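Local coordinates for inactive glucansucrase (Lactobacillus reuteri, PDB 5JBD), which belongs to glycoside hydrolase family 70 and is built around a TIM-type barrel, at residues A863-G868 / F873-P878; N47-D50 / T56-Y59; R533-A538 / Q624-N629. One frame throughout, in Å; residues are numbered along the deposited sequence.

Interaction 1 of 3, residues A863-G868 / F873-P878; sequences AYLNSG and FNTLLP
Tyr864 lays its ring across the start of 873-878. CG stands anti to the backbone N (chi1 -165°), and this swings the ring toward Phe873. Followed outward from CB, CG is the first atom to touch, with CB and CD2 of Phe873 both near it. Tyr864 CD1 then lies 3.9 Å from Phe873 CD2. On the other flank, Tyr864 CD2 and CE2 run past the backbone of Phe873, with CE2 3.4 Å from Phe873 O. At the tip, OH is hydrogen-bonded to the backbone N of Ala872. The two rings form an edge-to-face pair: the edge of Phe873 points at the face of Tyr864, centroids 5.4 Å apart and planes at 74°. Tyr52 makes a further edge-to-face pair with Tyr864.

The backbones meet at one point. Tyr864 N donates to Leu876 O at 2.9 Å. Leu876 N returns a bond to Tyr864 O at 2.8 Å. Beyond this pair, side chains take over the bonding. Thr875 OG1 accepts from Asn866 N at 2.9 Å. Asn866 ND2 donates to Phe873 O at 3.0 Å, with that oxygen near the amide plane, but the donor stands above the carbonyl plane of Phe873. Leu865 CD1 lies beside Thr875 CG2, 4.1 Å away.

The two arms run in roughly opposite directions but splay apart. Together they make a hairpin-like loop with a single antiparallel beta bridge, the hydrogen-bonded pair Tyr864 and Leu876, rather than two regular strands.

Interaction 2 of 3, residues N47-D50 / T56-Y59; sequences NNID and TDWY
Asn47 lays its CB against the side chain of Asp57, with Asn47 CB and Asp57 CB 3.7 Å apart. The same Asn47 CB is 3.6 Å from Asp57 OD2. With chi1 at -75°, CG of Asn47 stays beside its own backbone N, and the amide oxygen turns toward the main chain of Trp58. Asn47 therefore meets Trp58 twice. Its backbone N donates to Trp58 O at 3.2 Å. Its OD1 accepts a weak bond from Trp58 N at 3.4 Å.

One water joins the backbone carbonyl of Asn47 to Asp57. It donates to Asn47 O at 2.8 Å and to Asp57 OD2 at 2.7 Å, so a peptide oxygen and a carboxylate oxygen share one donor, which probably eases their mutual repulsion. The CD1 end of Ile49 reaches toward the same OD2, crossing the Asp57 side chain at about a right angle, a loose contact at 4.2 Å.

Strand 58-59 is paired with strand 80-81 through backbone bonds of Tyr59 with Arg80, and the backbone of Asp57 bonds to that of Leu82. The side chain of Trp58 rests on helix 151-162. The loop thus meets the edge of the short strand through one backbone bond, and the amide oxygen of Asn47 adds a weak bond to Trp58 N, as a main-chain carbonyl would.

Interaction 3 of 3, residues R533-A538 / Q624-N629; sequences RTSGMA and QDVTTN
The flat amide of Gln624 is met at its edge by Thr534 through both of its polar atoms. OE1 accepts from Thr534 OG1 at 2.6 Å, on a lone pair in the amide plane. NE2 donates to Thr534 O at 3.0 Å, a nearly straight bond (173°), with that oxygen almost exactly in the amide plane. NE2, however, stands well above the carbonyl plane of Thr534. The chain of Gln624 stays extended from CB to the amide, which carries it across to Thr534. NE2 has a second acceptor in Gln495 O.

Next to this polar pair, Val626 CG1 packs on Ser535 CB at 3.6 Å. The hydroxyl of Ser535 is engaged elsewhere, with Leu531 O and Lys518 N.

The carboxylate of Asp625 is used within its own segment. Its OD1 accepts from Thr627 OG1 at 2.6 Å on the syn side, and from Thr627 N at 3.0 Å from above the carboxylate plane. The second bond makes an Asx turn at 625-627.

The bonds across the contact link neutral groups. Because OE1 faces a hydroxyl donor and NE2 faces carbonyl oxygens, this pattern probably sets which way round the amide sits and restrains its rotation.

In the fold
Interactions 1 and 2 are neighbours, with centres 12 Å apart. They touch where Tyr864 CE1 packs on Asp50 O and Leu865 CD2 on Asn48 ND2, so parts near the two chain termini lie together. Interaction 3 is on the opposite side of the chain's centre, about 76 Å from interaction 1 between centres. Interaction 1 is partly buried and mixes aromatic packing with backbone bonding. Interaction 2 is a surface contact, smaller than interaction 1 and partly water-mediated, between a loop and a short strand. Interaction 3, also partly buried, joins the loop leading into strand 537-542 to the loop after strand 612-618, two neighbouring strands of one antiparallel sheet, mainly through a glutamine amide bonded to a hydroxyl and a peptide oxygen.

Interaction 1 of 3, residues A863-G868 / F873-P878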
ATOM      1  N   ALA A 863      -9.185 -36.281  -5.497  1.00 38.81           N
ATOM      2  CA  ALA A 863      -8.054 -37.192  -5.459  1.00 39.35           C
ATOM      3  C   ALA A 863      -7.247 -36.869  -4.205  1.00 39.07           C
ATOM      4  O   ALA A 863      -7.222 -35.715  -3.752  1.00 39.35           O
ATOM      5  CB  ALA A 863      -7.188 -37.046  -6.703  1.00 39.99           C
ATOM      6  N   TYR A 864      -6.625 -37.884  -3.621  1.00 38.79           N
ATOM      7  CA  TYR A 864      -5.868 -37.673  -2.383  1.00 38.75           C
ATOM      8  C   TYR A 864      -4.764 -38.686  -2.257  1.00 39.24           C
ATOM      9  O   TYR A 864      -4.953 -39.855  -2.590  1.00 39.86           O
ATOM     10  CB  TYR A 864      -6.794 -37.734  -1.161  1.00 38.45           C
ATOM     11  CG  TYR A 864      -6.187 -37.181   0.111  1.00 37.68           C
ATOM     12  CD1 TYR A 864      -6.229 -35.814   0.398  1.00 37.02           C
ATOM     13  CD2 TYR A 864      -5.577 -38.023   1.032  1.00 38.57           C
ATOM     14  CE1 TYR A 864      -5.673 -35.306   1.564  1.00 36.50           C
ATOM     15  CE2 TYR A 864      -5.019 -37.527   2.200  1.00 38.01           C
ATOM     16  CZ  TYR A 864      -5.075 -36.172   2.471  1.00 37.47           C
ATOM     17  OH  TYR A 864      -4.514 -35.695   3.644  1.00 37.02           O
ATOM     18  N   LEU A 865      -3.613 -38.220  -1.781  1.00 39.59           N
ATOM     19  CA  LEU A 865      -2.464 -39.069  -1.553  1.00 39.69           C
ATOM     20  C   LEU A 865      -2.182 -39.085  -0.059  1.00 40.12           C
ATOM     21  O   LEU A 865      -1.712 -38.101   0.509  1.00 39.57           O
ATOM     22  CB  LEU A 865      -1.264 -38.547  -2.331  1.00 38.97           C
ATOM     23  CG  LEU A 865      -0.009 -39.403  -2.244  1.00 39.56           C
ATOM     24  CD1 LEU A 865      -0.266 -40.804  -2.804  1.00 39.94           C
ATOM     25  CD2 LEU A 865       1.127 -38.712  -2.980  1.00 39.15           C
ATOM     26  N   ASN A 866      -2.510 -40.208   0.573  1.00 43.09           N
ATOM     27  CA  ASN A 866      -2.217 -40.428   1.981  1.00 44.62           C
ATOM     28  C   ASN A 866      -0.762 -40.841   2.084  1.00 48.71           C
ATOM     29  O   ASN A 866      -0.404 -41.957   1.710  1.00 51.41           O
ATOM     30  CB  ASN A 866      -3.138 -41.513   2.549  1.00 46.63           C
ATOM     31  CG  ASN A 866      -2.983 -41.698   4.052  1.00 47.14           C
ATOM     32  OD1 ASN A 866      -1.880 -41.890   4.563  1.00 46.32           O
ATOM     33  ND2 ASN A 866      -4.099 -41.662   4.767  1.00 48.75           N
ATOM     34  N   SER A 867       0.078 -39.929   2.549  1.00 50.50           N
ATOM     35  CA  SER A 867       1.489 -40.217   2.797  1.00 54.35           C
ATOM     36  C   SER A 867       2.044 -39.124   3.695  1.00 55.78           C
ATOM     37  O   SER A 867       1.542 -37.998   3.687  1.00 56.55           O
ATOM     38  CB  SER A 867       2.296 -40.316   1.479  1.00 58.28           C
ATOM     39  OG  SER A 867       2.523 -39.045   0.895  1.00 56.51           O
ATOM     40  N   GLY A 868       3.072 -39.447   4.470  1.00 58.88           N
ATOM     41  CA  GLY A 868       3.631 -38.497   5.439  1.00 60.57           C
ATOM     42  C   GLY A 868       2.573 -37.978   6.405  1.00 61.06           C
ATOM     43  O   GLY A 868       1.806 -38.766   6.959  1.00 61.73           O
ATOM     44  N   PHE A 873      -7.783 -38.583   4.219  1.00 43.00           N
ATOM     45  CA  PHE A 873      -8.505 -39.641   3.501  1.00 44.60           C
ATOM     46  C   PHE A 873      -7.544 -40.766   3.164  1.00 44.87           C
ATOM     47  O   PHE A 873      -6.330 -40.565   3.167  1.00 42.82           O
ATOM     48  CB  PHE A 873      -9.093 -39.103   2.186  1.00 44.45           C
ATOM     49  CG  PHE A 873     -10.032 -37.945   2.372  1.00 44.70           C
ATOM     50  CD1 PHE A 873     -11.382 -38.164   2.655  1.00 44.33           C
ATOM     51  CD2 PHE A 873      -9.569 -36.633   2.278  1.00 43.91           C
ATOM     52  CE1 PHE A 873     -12.252 -37.097   2.844  1.00 45.28           C
ATOM     53  CE2 PHE A 873     -10.438 -35.561   2.461  1.00 43.89           C
ATOM     54  CZ  PHE A 873     -11.780 -35.793   2.745  1.00 43.15           C
ATOM     55  N   ASN A 874      -8.090 -41.940   2.851  1.00 46.00           N
ATOM     56  CA  ASN A 874      -7.294 -43.000   2.235  1.00 47.91           C
ATOM     57  C   ASN A 874      -6.852 -42.519   0.852  1.00 45.49           C
ATOM     58  O   ASN A 874      -7.514 -41.680   0.235  1.00 44.40           O
ATOM     59  CB  ASN A 874      -8.092 -44.303   2.067  1.00 50.25           C
ATOM     60  CG  ASN A 874      -8.601 -44.868   3.383  1.00 52.58           C
ATOM     61  OD1 ASN A 874      -9.748 -45.295   3.470  1.00 53.72           O
ATOM     62  ND2 ASN A 874      -7.754 -44.876   4.406  1.00 53.15           N
ATOM     63  N   THR A 875      -5.735 -43.058   0.378  1.00 44.63           N
ATOM     64  CA  THR A 875      -5.243 -42.752  -0.960  1.00 42.74           C
ATOM     65  C   THR A 875      -6.304 -43.071  -2.017  1.00 43.26           C
ATOM     66  O   THR A 875      -6.928 -44.130  -1.977  1.00 44.86           O
ATOM     67  CB  THR A 875      -3.929 -43.493  -1.229  1.00 43.07           C
ATOM     68  OG1 THR A 875      -2.913 -42.941  -0.382  1.00 39.74           O
ATOM     69  CG2 THR A 875      -3.496 -43.386  -2.709  1.00 43.13           C
ATOM     70  N   LEU A 876      -6.535 -42.125  -2.923  1.00 42.22           N
ATOM     71  CA  LEU A 876      -7.517 -42.278  -3.996  1.00 42.57           C
ATOM     72  C   LEU A 876      -6.996 -41.530  -5.221  1.00 41.08           C
ATOM     73  O   LEU A 876      -6.952 -40.298  -5.205  1.00 39.08           O
ATOM     74  CB  LEU A 876      -8.875 -41.707  -3.550  1.00 43.41           C
ATOM     75  CG  LEU A 876     -10.036 -41.756  -4.556  1.00 44.19           C
ATOM     76  CD1 LEU A 876     -10.416 -43.198  -4.875  1.00 44.84           C
ATOM     77  CD2 LEU A 876     -11.242 -40.965  -4.051  1.00 44.65           C
ATOM     78  N   LEU A 877      -6.598 -42.266  -6.263  1.00 40.20           N
ATOM     79  CA  LEU A 877      -5.979 -41.668  -7.456  1.00 39.64           C
ATOM     80  C   LEU A 877      -6.750 -41.992  -8.736  1.00 39.85           C
ATOM     81  O   LEU A 877      -7.442 -43.015  -8.812  1.00 40.57           O
ATOM     82  CB  LEU A 877      -4.537 -42.144  -7.603  1.00 40.77           C
ATOM     83  CG  LEU A 877      -3.594 -41.822  -6.435  1.00 41.10           C
ATOM     84  CD1 LEU A 877      -2.243 -42.457  -6.677  1.00 41.63           C
ATOM     85  CD2 LEU A 877      -3.448 -40.323  -6.211  1.00 41.06           C
ATOM     86  N   PRO A 878      -6.626 -41.129  -9.764  1.00 38.88           N
ATOM     87  CA  PRO A 878      -7.252 -41.436 -11.056  1.00 38.68           C
ATOM     88  C   PRO A 878      -6.817 -42.786 -11.612  1.00 38.54           C
ATOM     89  O   PRO A 878      -5.657 -43.191 -11.450  1.00 37.75           O
ATOM     90  CB  PRO A 878      -6.771 -40.303 -11.966  1.00 38.59           C
ATOM     91  CG  PRO A 878      -6.483 -39.179 -11.033  1.00 38.72           C
ATOM     92  CD  PRO A 878      -5.942 -39.824  -9.789  1.00 38.50           C
TER

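Interaction 2 of 3, residues N47-D50 / T56-Y59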
ATOM      1  N   ASN A  47       3.839 -35.323  -7.258  1.00 34.50           N
ATOM      2  CA  ASN A  47       3.666 -33.955  -6.717  1.00 35.00           C
ATOM      3  C   ASN A  47       2.269 -33.864  -6.083  1.00 34.23           C
ATOM      4  O   ASN A  47       1.285 -34.361  -6.645  1.00 34.67           O
ATOM      5  CB  ASN A  47       3.784 -32.863  -7.802  1.00 35.48           C
ATOM      6  CG  ASN A  47       5.235 -32.583  -8.293  1.00 37.33           C
ATOM      7  OD1 ASN A  47       5.421 -31.956  -9.357  1.00 40.08           O
ATOM      8  ND2 ASN A  47       6.255 -33.026  -7.544  1.00 38.44           N
ATOM      9  N   ASN A  48       2.197 -33.255  -4.911  1.00 34.01           N
ATOM     10  CA  ASN A  48       0.922 -32.999  -4.275  1.00 34.98           C
ATOM     11  C   ASN A  48       1.014 -31.772  -3.361  1.00 33.60           C
ATOM     12  O   ASN A  48       2.106 -31.327  -2.992  1.00 33.22           O
ATOM     13  CB  ASN A  48       0.475 -34.227  -3.487  1.00 36.98           C
ATOM     14  CG  ASN A  48       1.341 -34.466  -2.274  1.00 38.44           C
ATOM     15  OD1 ASN A  48       0.973 -34.108  -1.157  1.00 39.32           O
ATOM     16  ND2 ASN A  48       2.533 -34.998  -2.495  1.00 40.43           N
ATOM     17  N   ILE A  49      -0.147 -31.247  -3.012  1.00 33.04           N
ATOM     18  CA  ILE A  49      -0.272 -30.024  -2.205  1.00 31.68           C
ATOM     19  C   ILE A  49      -1.191 -30.378  -1.050  1.00 31.29           C
ATOM     20  O   ILE A  49      -2.380 -30.551  -1.242  1.00 30.76           O
ATOM     21  CB  ILE A  49      -0.833 -28.849  -3.034  1.00 31.62           C
ATOM     22  CG1 ILE A  49       0.037 -28.615  -4.283  1.00 31.24           C
ATOM     23  CG2 ILE A  49      -0.884 -27.576  -2.178  1.00 31.58           C
ATOM     24  CD1 ILE A  49      -0.499 -27.586  -5.253  1.00 32.07           C
ATOM     25  N   ASP A  50      -0.605 -30.573   0.129  1.00 33.20           N
ATOM     26  CA  ASP A  50      -1.312 -31.110   1.296  1.00 34.95           C
ATOM     27  C   ASP A  50      -2.177 -32.355   0.995  1.00 35.58           C
ATOM     28  O   ASP A  50      -3.299 -32.475   1.480  1.00 36.99           O
ATOM     29  CB  ASP A  50      -2.167 -29.998   1.927  1.00 35.88           C
ATOM     30  CG  ASP A  50      -1.352 -28.774   2.299  1.00 36.26           C
ATOM     31  OD1 ASP A  50      -0.469 -28.898   3.171  1.00 39.32           O
ATOM     32  OD2 ASP A  50      -1.573 -27.694   1.716  1.00 35.32           O
ATOM     33  N   THR A  56      -1.788 -29.286 -13.298  1.00 31.42           N
ATOM     34  CA  THR A  56      -0.551 -28.741 -13.870  1.00 31.52           C
ATOM     35  C   THR A  56       0.726 -29.263 -13.200  1.00 31.77           C
ATOM     36  O   THR A  56       1.817 -28.864 -13.580  1.00 31.31           O
ATOM     37  CB  THR A  56      -0.566 -27.187 -13.845  1.00 31.08           C
ATOM     38  OG1 THR A  56      -0.855 -26.723 -12.518  1.00 29.56           O
ATOM     39  CG2 THR A  56      -1.623 -26.678 -14.802  1.00 31.96           C
ATOM     40  N   ASP A  57       0.591 -30.149 -12.212  1.00 32.48           N
ATOM     41  CA  ASP A  57       1.742 -30.790 -11.579  1.00 32.79           C
ATOM     42  C   ASP A  57       2.197 -32.020 -12.368  1.00 32.06           C
ATOM     43  O   ASP A  57       1.590 -32.413 -13.359  1.00 31.68           O
ATOM     44  CB  ASP A  57       1.439 -31.146 -10.106  1.00 34.42           C
ATOM     45  CG  ASP A  57       1.761 -30.014  -9.137  1.00 36.63           C
ATOM     46  OD1 ASP A  57       2.313 -28.966  -9.551  1.00 37.85           O
ATOM     47  OD2 ASP A  57       1.420 -30.158  -7.949  1.00 38.54           O
ATOM     48  N   TRP A  58       3.303 -32.595 -11.910  1.00 31.13           N
ATOM     49  CA  TRP A  58       3.959 -33.680 -12.560  1.00 31.11           C
ATOM     50  C   TRP A  58       4.063 -34.885 -11.620  1.00 30.52           C
ATOM     51  O   TRP A  58       3.927 -34.764 -10.390  1.00 29.63           O
ATOM     52  CB  TRP A  58       5.352 -33.216 -12.994  1.00 31.84           C
ATOM     53  CG  TRP A  58       5.371 -32.151 -14.064  1.00 32.11           C
ATOM     54  CD1 TRP A  58       4.717 -30.927 -14.061  1.00 32.48           C
ATOM     55  CD2 TRP A  58       6.122 -32.184 -15.271  1.00 32.61           C
ATOM     56  NE1 TRP A  58       4.994 -30.236 -15.205  1.00 31.70           N
ATOM     57  CE2 TRP A  58       5.858 -30.976 -15.963  1.00 32.63           C
ATOM     58  CE3 TRP A  58       6.989 -33.116 -15.845  1.00 33.60           C
ATOM     59  CZ2 TRP A  58       6.428 -30.688 -17.183  1.00 33.52           C
ATOM     60  CZ3 TRP A  58       7.559 -32.830 -17.060  1.00 34.31           C
ATOM     61  CH2 TRP A  58       7.271 -31.618 -17.723  1.00 33.57           C
ATOM     62  N   TYR A  59       4.308 -36.051 -12.217  1.00 30.25           N
ATOM     63  CA  TYR A  59       4.563 -37.297 -11.472  1.00 30.19           C
ATOM     64  C   TYR A  59       5.576 -38.170 -12.204  1.00 30.24           C
ATOM     65  O   TYR A  59       5.934 -37.902 -13.360  1.00 29.95           O
ATOM     66  CB  TYR A  59       3.257 -38.058 -11.225  1.00 30.21           C
ATOM     67  CG  TYR A  59       2.815 -38.961 -12.364  1.00 30.25           C
ATOM     68  CD1 TYR A  59       2.570 -38.456 -13.631  1.00 29.73           C
ATOM     69  CD2 TYR A  59       2.633 -40.341 -12.166  1.00 30.71           C
ATOM     70  CE1 TYR A  59       2.172 -39.286 -14.664  1.00 30.32           C
ATOM     71  CE2 TYR A  59       2.213 -41.162 -13.192  1.00 30.83           C
ATOM     72  CZ  TYR A  59       1.990 -40.626 -14.444  1.00 30.82           C
ATOM     73  OH  TYR A  59       1.574 -41.427 -15.484  1.00 31.24           O
TER
HETATM   74  O   HOH W   1      -0.216 -32.223  -7.540  1.00 31.91           O

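Interaction 3 of 3, residues R533-A538 / Q624-N629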
ATOM      1  N   ARG A 533       5.278  39.749  18.740  1.00 27.66           N
ATOM      2  CA  ARG A 533       5.330  40.886  17.810  1.00 27.88           C
ATOM      3  C   ARG A 533       5.842  40.511  16.401  1.00 28.80           C
ATOM      4  O   ARG A 533       5.289  40.962  15.385  1.00 29.32           O
ATOM      5  CB  ARG A 533       6.230  41.989  18.388  1.00 29.08           C
ATOM      6  CG  ARG A 533       6.439  43.210  17.490  1.00 30.26           C
ATOM      7  CD  ARG A 533       5.138  43.912  17.146  1.00 30.32           C
ATOM      8  NE  ARG A 533       5.383  45.159  16.411  1.00 31.60           N
ATOM      9  CZ  ARG A 533       4.446  46.055  16.089  1.00 32.65           C
ATOM     10  NH1 ARG A 533       3.157  45.877  16.425  1.00 31.34           N
ATOM     11  NH2 ARG A 533       4.798  47.152  15.420  1.00 31.08           N
ATOM     12  N   THR A 534       6.897  39.702  16.353  1.00 27.26           N
ATOM     13  CA  THR A 534       7.617  39.441  15.100  1.00 27.51           C
ATOM     14  C   THR A 534       7.240  38.103  14.442  1.00 25.81           C
ATOM     15  O   THR A 534       7.948  37.635  13.546  1.00 25.88           O
ATOM     16  CB  THR A 534       9.146  39.502  15.339  1.00 29.79           C
ATOM     17  OG1 THR A 534       9.493  38.620  16.415  1.00 30.52           O
ATOM     18  CG2 THR A 534       9.587  40.921  15.677  1.00 30.26           C
ATOM     19  N   SER A 535       6.126  37.493  14.855  1.00 24.82           N
ATOM     20  CA  SER A 535       5.649  36.257  14.228  1.00 23.41           C
ATOM     21  C   SER A 535       4.199  36.415  13.742  1.00 23.61           C
ATOM     22  O   SER A 535       3.590  37.482  13.906  1.00 23.83           O
ATOM     23  CB  SER A 535       5.823  35.066  15.187  1.00 23.27           C
ATOM     24  OG  SER A 535       5.106  35.254  16.390  1.00 23.69           O
ATOM     25  N   GLY A 536       3.672  35.369  13.106  1.00 23.00           N
ATOM     26  CA  GLY A 536       2.410  35.434  12.374  1.00 22.72           C
ATOM     27  C   GLY A 536       2.640  35.520  10.865  1.00 22.97           C
ATOM     28  O   GLY A 536       3.764  35.680  10.395  1.00 23.70           O
ATOM     29  N   MET A 537       1.555  35.406  10.109  1.00 23.68           N
ATOM     30  CA  MET A 537       1.616  35.310   8.639  1.00 25.13           C
ATOM     31  C   MET A 537       0.235  35.615   8.050  1.00 25.01           C
ATOM     32  O   MET A 537      -0.788  35.343   8.675  1.00 22.69           O
ATOM     33  CB  MET A 537       2.094  33.894   8.216  1.00 24.87           C
ATOM     34  CG  MET A 537       2.165  33.619   6.707  1.00 23.90           C
ATOM     35  SD  MET A 537       2.599  31.910   6.265  1.00 24.74           S
ATOM     36  CE  MET A 537       4.378  31.964   6.437  1.00 24.03           C
ATOM     37  N   ALA A 538       0.230  36.192   6.849  1.00 26.09           N
ATOM     38  CA  ALA A 538      -0.977  36.305   6.030  1.00 25.31           C
ATOM     39  C   ALA A 538      -0.751  35.561   4.725  1.00 24.37           C
ATOM     40  O   ALA A 538       0.237  35.796   4.032  1.00 24.00           O
ATOM     41  CB  ALA A 538      -1.303  37.763   5.755  1.00 25.11           C
ATOM     42  N   GLN A 624      14.805  33.255  13.559  1.00 31.55           N
ATOM     43  CA  GLN A 624      13.677  33.121  14.469  1.00 29.75           C
ATOM     44  C   GLN A 624      13.099  31.726  14.365  1.00 27.35           C
ATOM     45  O   GLN A 624      13.011  31.191  13.267  1.00 27.21           O
ATOM     46  CB  GLN A 624      12.600  34.128  14.110  1.00 27.94           C
ATOM     47  CG  GLN A 624      11.571  34.300  15.208  1.00 27.97           C
ATOM     48  CD  GLN A 624      10.636  35.447  14.962  1.00 27.30           C
ATOM     49  OE1 GLN A 624      10.753  36.480  15.597  1.00 28.11           O
ATOM     50  NE2 GLN A 624       9.721  35.285  14.019  1.00 28.12           N
ATOM     51  N   ASP A 625      12.701  31.148  15.500  1.00 27.55           N
ATOM     52  CA  ASP A 625      12.069  29.821  15.540  1.00 27.16           C
ATOM     53  C   ASP A 625      10.915  29.897  16.546  1.00 26.19           C
ATOM     54  O   ASP A 625      11.141  30.122  17.724  1.00 25.56           O
ATOM     55  CB  ASP A 625      13.122  28.778  15.946  1.00 29.17           C
ATOM     56  CG  ASP A 625      12.568  27.345  16.069  1.00 31.33           C
ATOM     57  OD1 ASP A 625      11.383  27.075  15.785  1.00 28.27           O
ATOM     58  OD2 ASP A 625      13.371  26.464  16.452  1.00 34.64           O
ATOM     59  N   VAL A 626       9.692  29.718  16.061  1.00 24.58           N
ATOM     60  CA  VAL A 626       8.499  29.821  16.905  1.00 25.18           C
ATOM     61  C   VAL A 626       7.994  28.468  17.417  1.00 25.29           C
ATOM     62  O   VAL A 626       6.867  28.386  17.899  1.00 24.18           O
ATOM     63  CB  VAL A 626       7.340  30.579  16.203  1.00 25.47           C
ATOM     64  CG1 VAL A 626       7.701  32.056  16.025  1.00 25.44           C
ATOM     65  CG2 VAL A 626       6.954  29.927  14.879  1.00 25.80           C
ATOM     66  N   THR A 627       8.819  27.419  17.310  1.00 25.37           N
ATOM     67  CA  THR A 627       8.523  26.132  17.933  1.00 25.76           C
ATOM     68  C   THR A 627       8.041  26.314  19.365  1.00 24.93           C
ATOM     69  O   THR A 627       8.656  27.029  20.130  1.00 23.86           O
ATOM     70  CB  THR A 627       9.770  25.225  17.940  1.00 27.44           C
ATOM     71  OG1 THR A 627      10.139  24.930  16.591  1.00 29.63           O
ATOM     72  CG2 THR A 627       9.509  23.898  18.668  1.00 28.43           C
ATOM     73  N   THR A 628       6.916  25.685  19.699  1.00 23.90           N
ATOM     74  CA  THR A 628       6.449  25.606  21.077  1.00 24.47           C
ATOM     75  C   THR A 628       6.892  24.256  21.667  1.00 25.89           C
ATOM     76  O   THR A 628       6.633  23.215  21.067  1.00 23.69           O
ATOM     77  CB  THR A 628       4.922  25.776  21.157  1.00 23.96           C
ATOM     78  OG1 THR A 628       4.581  27.094  20.731  1.00 23.60           O
ATOM     79  CG2 THR A 628       4.411  25.580  22.578  1.00 26.24           C
ATOM     80  N   ASN A 629       7.578  24.289  22.814  1.00 27.36           N
ATOM     81  CA  ASN A 629       8.078  23.063  23.454  1.00 30.82           C
ATOM     82  C   ASN A 629       6.916  22.331  24.139  1.00 29.42           C
ATOM     83  O   ASN A 629       6.041  22.958  24.756  1.00 26.72           O
ATOM     84  CB  ASN A 629       9.209  23.349  24.458  1.00 36.12           C
ATOM     85  CG  ASN A 629      10.458  23.959  23.809  1.00 45.39           C
ATOM     86  OD1 ASN A 629      11.116  24.810  24.416  1.00 57.45           O
ATOM     87  ND2 ASN A 629      10.789  23.544  22.579  1.00 46.07           N
TER